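Local atomic coordinates of endo-1,3-beta-glucanase (Streptomyces sioyaensis, PDB entry 3DGT), a protein that probably hydrolyses internal 1,3-beta-glucosidic bonds of 1,3-beta-glucans, through a catalytic domain of glycoside hydrolase family 16. Residues A[221-225]-A[226-230]. Numbering follows the deposited sequence.
Unlike the reference sequence in segment 221-225: Gln222 (reference His). Unlike the reference sequence in segment 226-230: Ala226 (reference Val).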
loop_
_atom_site.group_PDB
_atom_site.type_symbol
_atom_site.label_atom_id
_atom_site.label_comp_id
_atom_site.label_asym_id
_atom_site.label_seq_id
_atom_site.Cartn_x
_atom_site.Cartn_y
_atom_site.Cartn_z
ATOM N N ASN A 221 -14.416 2.396 -18.218
ATOM C CA ASN A 221 -15.548 1.743 -18.851
ATOM C C ASN A 221 -15.780 0.320 -18.333
ATOM O O ASN A 221 -16.725 -0.356 -18.777
ATOM C CB ASN A 221 -15.396 1.763 -20.374
ATOM C CG ASN A 221 -14.147 1.061 -20.839
ATOM O OD1 ASN A 221 -13.046 1.334 -20.354
ATOM N ND2 ASN A 221 -14.304 0.153 -21.783
ATOM N N GLN A 222 -14.943 -0.131 -17.390
ATOM C CA GLN A 222 -15.143 -1.432 -16.734
ATOM C C GLN A 222 -16.264 -1.389 -15.707
ATOM O O GLN A 222 -16.635 -2.416 -15.144
ATOM C CB GLN A 222 -13.860 -1.942 -16.069
ATOM C CG GLN A 222 -12.804 -2.392 -17.057
ATOM C CD GLN A 222 -11.613 -3.026 -16.372
ATOM O OE1 GLN A 222 -11.641 -4.189 -15.978
ATOM N NE2 GLN A 222 -10.559 -2.263 -16.235
ATOM N N MET A 223 -16.790 -0.198 -15.444
ATOM C CA MET A 223 -17.880 -0.030 -14.482
ATOM C C MET A 223 -18.752 1.134 -14.947
ATOM O O MET A 223 -18.376 1.849 -15.880
ATOM C CB MET A 223 -17.311 0.211 -13.072
ATOM C CG MET A 223 -16.410 1.439 -12.966
ATOM S SD MET A 223 -15.229 1.380 -11.605
ATOM C CE MET A 223 -13.947 0.368 -12.330
ATOM N N ASP A 224 -19.913 1.328 -14.321
ATOM C CA ASP A 224 -20.751 2.461 -14.702
ATOM C C ASP A 224 -20.173 3.795 -14.211
ATOM O O ASP A 224 -19.254 3.812 -13.377
ATOM C CB ASP A 224 -22.241 2.250 -14.343
ATOM C CG ASP A 224 -22.518 2.209 -12.847
ATOM O OD1 ASP A 224 -21.729 2.740 -12.044
ATOM O OD2 ASP A 224 -23.589 1.665 -12.478
ATOM N N ALA A 225 -20.693 4.900 -14.744
ATOM C CA ALA A 225 -20.200 6.235 -14.420
ATOM C C ALA A 225 -20.229 6.530 -12.924
ATOM O O ALA A 225 -19.252 7.034 -12.379
ATOM C CB ALA A 225 -20.980 7.307 -15.198
ATOM N N ALA A 226 -21.340 6.208 -12.264
ATOM C CA ALA A 226 -21.461 6.448 -10.822
ATOM C C ALA A 226 -20.394 5.701 -10.019
ATOM O O ALA A 226 -19.797 6.269 -9.100
ATOM C CB ALA A 226 -22.864 6.096 -10.324
ATOM N N THR A 227 -20.157 4.437 -10.361
ATOM C CA THR A 227 -19.156 3.619 -9.666
ATOM C C THR A 227 -17.751 4.227 -9.813
ATOM O O THR A 227 -16.994 4.324 -8.836
ATOM C CB THR A 227 -19.203 2.158 -10.156
ATOM O OG1 THR A 227 -20.494 1.609 -9.858
ATOM C CG2 THR A 227 -18.155 1.300 -9.463
ATOM N N TRP A 228 -17.416 4.671 -11.024
ATOM C CA TRP A 228 -16.106 5.279 -11.280
ATOM C C TRP A 228 -15.961 6.600 -10.539
ATOM O O TRP A 228 -14.919 6.869 -9.944
ATOM C CB TRP A 228 -15.873 5.447 -12.787
ATOM C CG TRP A 228 -14.517 6.021 -13.157
ATOM C CD1 TRP A 228 -14.257 7.296 -13.577
ATOM C CD2 TRP A 228 -13.248 5.342 -13.136
ATOM N NE1 TRP A 228 -12.914 7.454 -13.825
ATOM C CE2 TRP A 228 -12.270 6.270 -13.564
ATOM C CE3 TRP A 228 -12.847 4.038 -12.809
ATOM C CZ2 TRP A 228 -10.909 5.934 -13.663
ATOM C CZ3 TRP A 228 -11.493 3.704 -12.917
ATOM C CH2 TRP A 228 -10.547 4.650 -13.341
ATOM N N THR A 229 -17.015 7.408 -10.578
ATOM C CA THR A 229 -17.084 8.693 -9.873
ATOM C C THR A 229 -16.887 8.500 -8.369
ATOM O O THR A 229 -16.098 9.210 -7.738
ATOM C CB THR A 229 -18.459 9.382 -10.142
ATOM O OG1 THR A 229 -18.594 9.650 -11.542
ATOM C CG2 THR A 229 -18.597 10.678 -9.355
ATOM N N ASN A 230 -17.629 7.557 -7.798
ATOM C CA ASN A 230 -17.551 7.278 -6.369
ATOM C C ASN A 230 -16.151 6.827 -5.974
ATOM O O ASN A 230 -15.660 7.177 -4.901
ATOM C CB ASN A 230 -18.578 6.214 -5.975
ATOM C CG ASN A 230 -20.006 6.717 -6.058
ATOM O OD1 ASN A 230 -20.250 7.921 -6.108
ATOM N ND2 ASN A 230 -20.957 5.793 -6.086
#
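An N-cap opens helix 225-232, with Asp224 as the capping residue and Thr227 as its partner. Asp224 OD1 accepts from Thr227 N at 2.9 Å, the donor arriving nearly along the C-O axis with an N-H...O angle of 158°. The same oxygen takes the hydroxyl Thr227 OG1 at 2.8 Å, this time from above the carboxylate plane. Asp224 CG sits between its backbone N and carbonyl carbon (chi1 67°), which folds the carboxylate back over the helix start. There the negative group probably also gains from the helix dipole. Asp224 O receives Trp228 N at 3.1 Å, the first helical turn. One residue on, Ala225 O likewise takes two donors from one residue: Thr229 N and, from above the carbonyl plane, Thr229 OG1 at 2.8 Å.

This short helix links strands 213-219 and 236-244 of the family 16 beta-sandwich, away from the magnesium site. Met223 and Trp228 are buried beneath the helix start. Met223, just before the cap, lays SD against Thr227 CG2 at 3.6 Å; the bend at chi3 (81°) brings Met223 CE to Trp228 CE3, 3.9 Å away. Met223 SD also lies 3.8 Å from Trp228 CE3, at the ring edge and in its plane, a Met-aromatic contact. Trp228 NE1 is hydrogen-bonded to Glu204 OE1, while Met223 also packs on Ile175 of strand 175-179. A valine in place of Thr227 has no hydroxyl, so Asp224 OD1 would keep only the backbone N-H of its two donors here, and the carboxylate would probably turn more easily.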